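Local coordinates for putative carboxynorspermidine decarboxylase protein (Sinorhizobium meliloti, PDB 3MT1) that probably catalyses the pyridoxal 5'-phosphate-dependent decarboxylation of carboxynorspermidine and carboxyspermidine to norspermidine and spermidine, at residues 192-197 with 223-228; 242-247 with 258-263; 18-23 with 203-208. All coordinates share one frame; numbering follows the deposited sequence.

Interaction 1: residues 192-197 with 223-228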
loop_
_atom_site.group_PDB
_atom_site.type_symbol
_atom_site.label_atom_id
_atom_site.label_comp_id
_atom_site.label_asym_id
_atom_site.label_seq_id
_atom_site.Cartn_x
_atom_site.Cartn_y
_atom_site.Cartn_z
ATOM N N ASP B 192 10.712 15.435 33.580
ATOM C CA ASP B 192 11.976 14.752 33.667
ATOM C C ASP B 192 12.401 13.940 32.456
ATOM O O ASP B 192 13.450 13.320 32.490
ATOM C CB ASP B 192 12.136 14.012 35.006
ATOM C CG ASP B 192 11.101 12.983 35.209
ATOM O OD1 ASP B 192 10.727 12.401 34.185
ATOM O OD2 ASP B 192 10.657 12.766 36.362
ATOM N N TRP B 193 11.638 14.002 31.360
ATOM C CA TRP B 193 12.120 13.457 30.078
ATOM C C TRP B 193 11.480 14.109 28.871
ATOM O O TRP B 193 10.347 14.574 28.931
ATOM C CB TRP B 193 11.970 11.936 29.990
ATOM C CG TRP B 193 10.565 11.451 30.118
ATOM C CD1 TRP B 193 9.963 11.038 31.257
ATOM C CD2 TRP B 193 9.570 11.331 29.070
ATOM N NE1 TRP B 193 8.659 10.649 30.992
ATOM C CE2 TRP B 193 8.392 10.830 29.668
ATOM C CE3 TRP B 193 9.565 11.606 27.695
ATOM C CZ2 TRP B 193 7.219 10.597 28.957
ATOM C CZ3 TRP B 193 8.386 11.373 26.977
ATOM C CH2 TRP B 193 7.228 10.866 27.618
ATOM N N VAL B 194 12.222 14.107 27.767
ATOM C CA VAL B 194 11.796 14.698 26.496
ATOM C C VAL B 194 12.207 13.802 25.350
ATOM O O VAL B 194 13.324 13.281 25.329
ATOM C CB VAL B 194 12.468 16.064 26.239
ATOM C CG1 VAL B 194 12.071 16.596 24.871
ATOM C CG2 VAL B 194 12.054 17.060 27.289
ATOM N N SER B 195 11.307 13.620 24.398
ATOM C CA SER B 195 11.639 12.898 23.200
ATOM C C SER B 195 11.680 13.880 22.062
ATOM O O SER B 195 10.683 14.589 21.779
ATOM C CB SER B 195 10.603 11.835 22.890
ATOM O OG SER B 195 10.462 11.731 21.473
ATOM N N LEU B 196 12.822 13.924 21.397
ATOM C CA LEU B 196 12.973 14.856 20.306
ATOM C C LEU B 196 12.553 14.291 18.959
ATOM O O LEU B 196 12.749 14.949 17.957
ATOM C CB LEU B 196 14.397 15.398 20.252
ATOM C CG LEU B 196 14.745 16.273 21.447
ATOM C CD1 LEU B 196 16.252 16.603 21.440
ATOM C CD2 LEU B 196 13.851 17.520 21.465
ATOM N N GLY B 197 11.966 13.093 18.941
ATOM C CA GLY B 197 11.513 12.466 17.696
ATOM C C GLY B 197 12.589 12.016 16.716
ATOM O O GLY B 197 13.734 11.767 17.095
ATOM N N TYR B 223 18.237 21.601 31.218
ATOM C CA TYR B 223 16.867 21.316 31.664
ATOM C C TYR B 223 16.705 20.163 32.661
ATOM O O TYR B 223 15.616 19.973 33.209
ATOM C CB TYR B 223 15.919 21.178 30.461
ATOM C CG TYR B 223 15.800 22.467 29.663
ATOM C CD1 TYR B 223 15.051 23.545 30.152
ATOM C CD2 TYR B 223 16.456 22.623 28.438
ATOM C CE1 TYR B 223 14.951 24.727 29.443
ATOM C CE2 TYR B 223 16.356 23.808 27.719
ATOM C CZ TYR B 223 15.602 24.855 28.224
ATOM O OH TYR B 223 15.508 26.049 27.532
ATOM N N GLY B 224 17.783 19.422 32.915
ATOM C CA GLY B 224 17.742 18.232 33.789
ATOM C C GLY B 224 16.723 17.166 33.371
ATOM O O GLY B 224 15.955 16.677 34.207
ATOM N N VAL B 225 16.712 16.838 32.072
ATOM C CA VAL B 225 15.808 15.844 31.483
ATOM C C VAL B 225 16.602 14.738 30.779
ATOM O O VAL B 225 17.718 14.966 30.329
ATOM C CB VAL B 225 14.795 16.475 30.430
ATOM C CG1 VAL B 225 13.787 17.456 31.083
ATOM C CG2 VAL B 225 15.516 17.131 29.255
ATOM N N GLN B 226 16.031 13.543 30.687
ATOM C CA GLN B 226 16.577 12.518 29.798
ATOM C C GLN B 226 16.073 12.730 28.344
ATOM O O GLN B 226 14.867 12.898 28.097
ATOM C CB GLN B 226 16.232 11.115 30.298
ATOM C CG GLN B 226 16.629 10.012 29.333
ATOM C CD GLN B 226 18.140 9.759 29.309
ATOM O OE1 GLN B 226 18.763 9.574 30.366
ATOM N NE2 GLN B 226 18.726 9.716 28.098
ATOM N N ILE B 227 17.003 12.741 27.393
ATOM C CA ILE B 227 16.626 12.899 26.011
ATOM C C ILE B 227 16.413 11.542 25.369
ATOM O O ILE B 227 17.176 10.600 25.587
ATOM C CB ILE B 227 17.651 13.737 25.209
ATOM C CG1 ILE B 227 17.636 15.190 25.680
ATOM C CG2 ILE B 227 17.317 13.724 23.696
ATOM C CD1 ILE B 227 18.694 16.035 25.013
ATOM N N TYR B 228 15.331 11.468 24.606
ATOM C CA TYR B 228 15.059 10.371 23.666
ATOM C C TYR B 228 15.150 10.840 22.220
ATOM O O TYR B 228 14.662 11.912 21.864
ATOM C CB TYR B 228 13.700 9.761 23.930
ATOM C CG TYR B 228 13.701 9.010 25.216
ATOM C CD1 TYR B 228 14.063 7.659 25.263
ATOM C CD2 TYR B 228 13.359 9.650 26.395
ATOM C CE1 TYR B 228 14.063 6.959 26.464
ATOM C CE2 TYR B 228 13.357 8.968 27.598
ATOM C CZ TYR B 228 13.715 7.634 27.639
ATOM O OH TYR B 228 13.726 6.999 28.868
#
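Val194 O accepts a hydrogen bond from Tyr228 N of the neighbouring strand at 2.8 Å, with the donor in the carbonyl plane, and also takes a CA-H...O contact from Ile227, whose CA lies 3.4 Å from the same Val194 O. Tyr228 O has a similar pair of partners, Leu196 N as donor at 2.8 Å and a CA-H...O contact from Ser195. Val194 N donates to Gln226 O at an N-H...O angle of 174°. The ladder starts less regularly, because Gln226 N reaches Asp192 O from well above the carbonyl plane. Bridges Trp193-Gln226, Val194-Ile227 and Ser195-Tyr228 set a parallel register, and the strand axes diverge by 17°. These are the last two strands of the eight-stranded parallel barrel, joined through helix 209-223 as a beta-alpha-beta crossover; Gly224 leaves that helix with positive phi. Val194 and Ile227 face the surrounding helices, where Val194 CG2 meets Val225 CG2 at 4.0 Å and Leu196 CD1 meets Ile227 CG2 at 3.8 Å. Ile188 of helix 170-190 and Phe219 of helix 209-223 extend this apolar layer. On the other face the Tyr228 ring turns its edge to Trp193 CB, 4.1 Å from CE2. With CG wedged between backbone N and carbonyl carbon (chi1 60°), Trp193 swings its indole away from strand 226-228, and NE1 bonds to Asn157 while the ring makes a cation-pi contact with Lys95. Lys95 also bonds Tyr228 OH, so one ammonium addresses both aromatic residues inside the barrel. The Gln226 chain bends back so that NE2 bonds Ile227 O at 3.1 Å as well as Gly29 O. Ser195 OG forms an ST turn by accepting from Gly197 N and also bonds Glu230.

Interaction 2: residues 242-247 with 258-263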
loop_
_atom_site.group_PDB
_atom_site.type_symbol
_atom_site.label_atom_id
_atom_site.label_comp_id
_atom_site.label_asym_id
_atom_site.label_seq_id
_atom_site.Cartn_x
_atom_site.Cartn_y
_atom_site.Cartn_z
ATOM N N LEU B 242 16.582 -3.421 -2.780
ATOM C CA LEU B 242 15.564 -4.273 -3.387
ATOM C C LEU B 242 16.133 -4.872 -4.692
ATOM O O LEU B 242 16.321 -4.149 -5.666
ATOM C CB LEU B 242 14.238 -3.501 -3.645
ATOM C CG LEU B 242 13.105 -4.209 -4.424
ATOM C CD1 LEU B 242 12.694 -5.567 -3.807
ATOM C CD2 LEU B 242 11.848 -3.305 -4.720
ATOM N N GLU B 243 16.387 -6.181 -4.704
ATOM C CA GLU B 243 16.936 -6.869 -5.862
ATOM C C GLU B 243 15.889 -7.288 -6.907
ATOM O O GLU B 243 14.945 -8.010 -6.571
ATOM C CB GLU B 243 17.716 -8.088 -5.380
ATOM C CG GLU B 243 18.808 -7.741 -4.356
ATOM C CD GLU B 243 19.868 -6.770 -4.892
ATOM O OE1 GLU B 243 20.324 -6.903 -6.069
ATOM O OE2 GLU B 243 20.257 -5.866 -4.124
ATOM N N VAL B 244 16.046 -6.860 -8.160
ATOM C CA VAL B 244 15.080 -7.231 -9.218
ATOM C C VAL B 244 15.744 -7.699 -10.546
ATOM O O VAL B 244 16.940 -7.483 -10.767
ATOM C CB VAL B 244 14.059 -6.097 -9.558
ATOM C CG1 VAL B 244 13.330 -5.599 -8.314
ATOM C CG2 VAL B 244 14.752 -4.935 -10.280
ATOM N N THR B 245 14.943 -8.317 -11.416
ATOM C CA THR B 245 15.392 -8.827 -12.676
ATOM C C THR B 245 14.617 -8.102 -13.751
ATOM O O THR B 245 13.470 -7.739 -13.539
ATOM C CB THR B 245 15.147 -10.361 -12.776
ATOM O OG1 THR B 245 15.888 -11.023 -11.749
ATOM C CG2 THR B 245 15.652 -10.907 -14.067
ATOM N N VAL B 246 15.247 -7.894 -14.911
ATOM C CA VAL B 246 14.534 -7.378 -16.084
ATOM C C VAL B 246 13.834 -8.542 -16.743
ATOM O O VAL B 246 14.410 -9.618 -16.876
ATOM C CB VAL B 246 15.482 -6.709 -17.063
ATOM C CG1 VAL B 246 14.797 -6.403 -18.397
ATOM C CG2 VAL B 246 16.054 -5.444 -16.423
ATOM N N LEU B 247 12.580 -8.328 -17.120
ATOM C CA LEU B 247 11.745 -9.367 -17.705
ATOM C C LEU B 247 11.425 -9.103 -19.185
ATOM O O LEU B 247 11.196 -10.029 -19.949
ATOM C CB LEU B 247 10.439 -9.493 -16.914
ATOM C CG LEU B 247 10.455 -9.848 -15.439
ATOM C CD1 LEU B 247 9.060 -9.793 -15.001
ATOM C CD2 LEU B 247 11.020 -11.235 -15.179
ATOM N N ILE B 258 11.047 -3.596 -18.013
ATOM C CA ILE B 258 10.119 -4.107 -17.003
ATOM C C ILE B 258 10.844 -5.008 -16.011
ATOM O O ILE B 258 11.523 -5.949 -16.418
ATOM C CB ILE B 258 8.994 -4.979 -17.638
ATOM C CG1 ILE B 258 8.512 -4.402 -18.982
ATOM C CG2 ILE B 258 7.817 -5.218 -16.621
ATOM C CD1 ILE B 258 7.617 -3.164 -18.844
ATOM N N VAL B 259 10.670 -4.750 -14.720
ATOM C CA VAL B 259 11.273 -5.581 -13.696
ATOM C C VAL B 259 10.216 -6.346 -12.900
ATOM O O VAL B 259 9.003 -6.024 -12.946
ATOM C CB VAL B 259 12.167 -4.781 -12.736
ATOM C CG1 VAL B 259 13.247 -4.026 -13.532
ATOM C CG2 VAL B 259 11.341 -3.836 -11.862
ATOM N N ASP B 260 10.682 -7.361 -12.173
ATOM C CA ASP B 260 9.767 -8.276 -11.534
ATOM C C ASP B 260 9.286 -7.755 -10.171
ATOM O O ASP B 260 9.285 -8.471 -9.190
ATOM C CB ASP B 260 10.343 -9.683 -11.469
ATOM C CG ASP B 260 11.634 -9.783 -10.633
ATOM O OD1 ASP B 260 12.216 -8.743 -10.204
ATOM O OD2 ASP B 260 12.070 -10.951 -10.415
ATOM N N SER B 261 8.838 -6.516 -10.144
ATOM C CA SER B 261 8.435 -5.878 -8.922
ATOM C C SER B 261 7.473 -4.767 -9.305
ATOM O O SER B 261 7.217 -4.563 -10.495
ATOM C CB SER B 261 9.670 -5.289 -8.242
ATOM O OG SER B 261 9.378 -4.664 -7.007
ATOM N N SER B 262 6.969 -4.033 -8.314
ATOM C CA SER B 262 6.015 -2.940 -8.521
ATOM C C SER B 262 6.167 -1.885 -7.417
ATOM O O SER B 262 6.164 -2.221 -6.226
ATOM C CB SER B 262 4.612 -3.527 -8.493
ATOM O OG SER B 262 3.614 -2.550 -8.634
ATOM N N ILE B 263 6.312 -0.611 -7.793
ATOM C CA ILE B 263 6.400 0.423 -6.767
ATOM C C ILE B 263 5.148 0.497 -5.904
ATOM O O ILE B 263 5.247 0.835 -4.726
ATOM C CB ILE B 263 6.784 1.847 -7.284
ATOM C CG1 ILE B 263 5.754 2.405 -8.277
ATOM C CG2 ILE B 263 8.157 1.844 -7.896
ATOM C CD1 ILE B 263 5.783 3.892 -8.346
#
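Thr245 turns both its backbone N-H and its backbone carbonyl to one partner, Asp260. Thr245 N donates to Asp260 OD1 at 3.0 Å, arriving from above the carboxylate plane, 56° out of it, and Asp260 N returns a bond to Thr245 O with a bent N-H...O angle of 135°. Two residues on, Leu247 N bonds Ile258 O at 2.7 Å. Val246 and Val259 form the intervening non-hydrogen-bonded antiparallel pair of this beta hairpin. Val244 packs beside them: its CG2 is 3.6 Å from Val259 CB, and its CG1 is 3.7 Å from Ser261 CB. The Leu247 side chain crosses that of Asp260 at about a right angle, CD1 resting on Asp260 CB.

Asp260 is the centre of an inverse gamma turn, and chi1 62° folds its CG between backbone N and carbonyl carbon, bringing the carboxylate back to the strand. Farther out, Thr4 OG1 bonds both Asp260 OD2 and Thr245 OG1, while Ala80 of the second subunit packs on Leu247 and Ile258. Strand pairing stops at Val259, and the carboxylate oxygen probably stands in for a backbone carbonyl there, accepting from Thr245 N where the chain turns off.

Interaction 3: residues 18-23 with 203-208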
loop_
_atom_site.group_PDB
_atom_site.type_symbol
_atom_site.label_atom_id
_atom_site.label_comp_id
_atom_site.label_asym_id
_atom_site.label_seq_id
_atom_site.Cartn_x
_atom_site.Cartn_y
_atom_site.Cartn_z
HETATM N N MSE B 18 24.399 1.165 13.356
HETATM C CA MSE B 18 24.180 0.880 14.731
HETATM C C MSE B 18 25.320 1.444 15.564
HETATM O O MSE B 18 25.088 2.020 16.607
HETATM C CB MSE B 18 24.014 -0.612 14.896
HETATM C CG MSE B 18 22.652 -1.097 14.362
HETATM SE SE MSE B 18 21.147 -0.310 15.357
HETATM C CE MSE B 18 20.423 0.935 14.023
ATOM N N GLU B 19 26.547 1.352 15.074
ATOM C CA GLU B 19 27.696 1.857 15.810
ATOM C C GLU B 19 27.689 3.373 15.922
ATOM O O GLU B 19 28.223 3.932 16.891
ATOM C CB GLU B 19 28.992 1.436 15.152
ATOM C CG GLU B 19 29.195 -0.044 15.073
ATOM C CD GLU B 19 30.357 -0.419 14.163
ATOM O OE1 GLU B 19 30.625 0.279 13.147
ATOM O OE2 GLU B 19 31.013 -1.431 14.461
ATOM N N ARG B 20 27.099 4.046 14.947
ATOM C CA ARG B 20 27.125 5.510 14.974
ATOM C C ARG B 20 26.077 6.008 15.962
ATOM O O ARG B 20 26.301 6.963 16.701
ATOM C CB ARG B 20 26.927 6.082 13.579
ATOM C CG ARG B 20 27.926 5.527 12.588
ATOM C CD ARG B 20 27.687 6.061 11.197
ATOM N NE ARG B 20 28.903 5.973 10.412
ATOM C CZ ARG B 20 29.072 6.509 9.213
ATOM N NH1 ARG B 20 28.081 7.168 8.623
ATOM N NH2 ARG B 20 30.229 6.365 8.597
ATOM N N ILE B 21 24.945 5.313 15.985
ATOM C CA ILE B 21 23.944 5.468 17.035
ATOM C C ILE B 21 24.518 5.312 18.477
ATOM O O ILE B 21 24.436 6.240 19.282
ATOM C CB ILE B 21 22.721 4.530 16.767
ATOM C CG1 ILE B 21 21.963 5.065 15.542
ATOM C CG2 ILE B 21 21.823 4.435 17.998
ATOM C CD1 ILE B 21 20.670 4.396 15.203
ATOM N N ALA B 22 25.107 4.160 18.780
ATOM C CA ALA B 22 25.798 3.934 20.055
ATOM C C ALA B 22 26.761 5.114 20.432
ATOM O O ALA B 22 26.710 5.671 21.549
ATOM C CB ALA B 22 26.549 2.629 19.985
ATOM N N HIS B 23 27.618 5.493 19.486
ATOM C CA HIS B 23 28.534 6.620 19.654
ATOM C C HIS B 23 27.759 7.855 20.155
ATOM O O HIS B 23 28.114 8.444 21.160
ATOM C CB HIS B 23 29.234 6.881 18.317
ATOM C CG HIS B 23 30.202 8.011 18.342
ATOM N ND1 HIS B 23 31.549 7.830 18.569
ATOM C CD2 HIS B 23 30.027 9.339 18.146
ATOM C CE1 HIS B 23 32.160 9.001 18.522
ATOM N NE2 HIS B 23 31.258 9.933 18.268
ATOM N N THR B 203 23.156 9.748 11.273
ATOM C CA THR B 203 23.936 8.601 10.800
ATOM C C THR B 203 24.465 8.792 9.366
ATOM O O THR B 203 25.125 7.901 8.819
ATOM C CB THR B 203 23.100 7.261 10.833
ATOM O OG1 THR B 203 21.917 7.400 10.031
ATOM C CG2 THR B 203 22.706 6.869 12.259
ATOM N N GLY B 204 24.175 9.929 8.744
ATOM C CA GLY B 204 24.699 10.171 7.414
ATOM C C GLY B 204 26.212 10.308 7.441
ATOM O O GLY B 204 26.808 10.699 8.457
ATOM N N ASP B 205 26.864 9.976 6.338
ATOM C CA ASP B 205 28.308 10.167 6.305
ATOM C C ASP B 205 28.534 11.679 6.380
ATOM O O ASP B 205 27.784 12.437 5.755
ATOM C CB ASP B 205 28.927 9.553 5.038
ATOM C CG ASP B 205 28.693 8.041 4.930
ATOM O OD1 ASP B 205 28.408 7.368 5.960
ATOM O OD2 ASP B 205 28.791 7.518 3.798
ATOM N N ASP B 206 29.508 12.113 7.187
ATOM C CA ASP B 206 29.885 13.524 7.265
ATOM C C ASP B 206 29.025 14.358 8.214
ATOM O O ASP B 206 29.280 15.547 8.413
ATOM C CB ASP B 206 29.909 14.166 5.869
ATOM C CG ASP B 206 30.961 13.534 4.941
ATOM O OD1 ASP B 206 32.129 13.364 5.403
ATOM O OD2 ASP B 206 30.604 13.223 3.763
ATOM N N TYR B 207 28.020 13.753 8.829
ATOM C CA TYR B 207 27.288 14.491 9.851
ATOM C C TYR B 207 28.200 14.806 11.054
ATOM O O TYR B 207 29.035 13.956 11.448
ATOM C CB TYR B 207 26.065 13.712 10.299
ATOM C CG TYR B 207 25.006 14.550 10.973
ATOM C CD1 TYR B 207 24.014 15.198 10.215
ATOM C CD2 TYR B 207 24.982 14.681 12.365
ATOM C CE1 TYR B 207 23.030 15.963 10.822
ATOM C CE2 TYR B 207 24.009 15.432 12.987
ATOM C CZ TYR B 207 23.034 16.078 12.212
ATOM O OH TYR B 207 22.061 16.818 12.843
ATOM N N PRO B 208 28.062 16.032 11.627
ATOM C CA PRO B 208 28.905 16.433 12.769
ATOM C C PRO B 208 28.362 15.796 14.033
ATOM O O PRO B 208 27.765 16.463 14.883
ATOM C CB PRO B 208 28.762 17.954 12.812
ATOM C CG PRO B 208 27.836 18.345 11.621
ATOM C CD PRO B 208 27.117 17.097 11.243
#
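Arg20 and Thr203 carry most of this contact, with Asp205 adding the opposite charge; together they join helix 11-28, which leads into the first strand of the (beta/alpha)8, TIM-type barrel of the class-II Orn/Lys/Arg decarboxylase family, to the loop that follows barrel strand 193-195. Such loops lie at the carboxy-terminal ends of the strands, the side on which these barrels place their active site. From the partly exposed helix surface, Arg20 points toward the loop and reaches over with a chain extended from CG to NE, CG being anti to the carbonyl carbon. Its NH1 then serves two acceptors. Thr203 O lies in the guanidinium plane, at its edge, 3.1 Å from NH1, although seen from the carbonyl the donor stands 44° above the plane. Asp205 OD1 is closer, 2.7 Å from NH1, and completes a salt bridge; NH2 adds only a weak bond to the same oxygen. Guanidinium and carboxylate planes stand 76° apart, so the two groups do not pair as a flat two-pronged fork, and a single carboxylate oxygen does the work. Asp205 is exposed and Arg20 partly so, and solvent would probably temper the bridge.

Thr203 is the buried side of the contact. Its OG1, set between backbone N and carbonyl carbon (chi1 58°), bonds Ala234 O in helix 233-236, which leaves its methyl to meet the helix of Arg20. Asp205 belongs to a type II turn running from Gly204 to Tyr207, just ahead of helix 209-223, and His23 NE2 bonds Asp210 OD1 as a second tie between the same parts of the fold. Beside the polar contacts the apolar touch is small: Ile21 CG1 lies 3.8 Å from Thr203 CG2.

How the interactions relate
Interactions 1 and 3 belong to the barrel and interaction 2 to the mixed-sheet domain. Their centres show the split: about 20 Å separates interactions 1 and 3, whereas interaction 2 lies about 43 Å from interaction 1 and about 32 Å from interaction 3. No two touch; even interactions 1 and 3 keep their nearest atoms about 10 Å apart. Segment 203-208 lies in the connection between the two strands of interaction 1. Measured to predicted substrate-binding residues, the side chain of Thr203 is about 7 Å from that of Glu233, and Gly197 is about 12 Å from the Glu233 side chain, while the side chain of Leu242 is about 11 Å from that of Asp269.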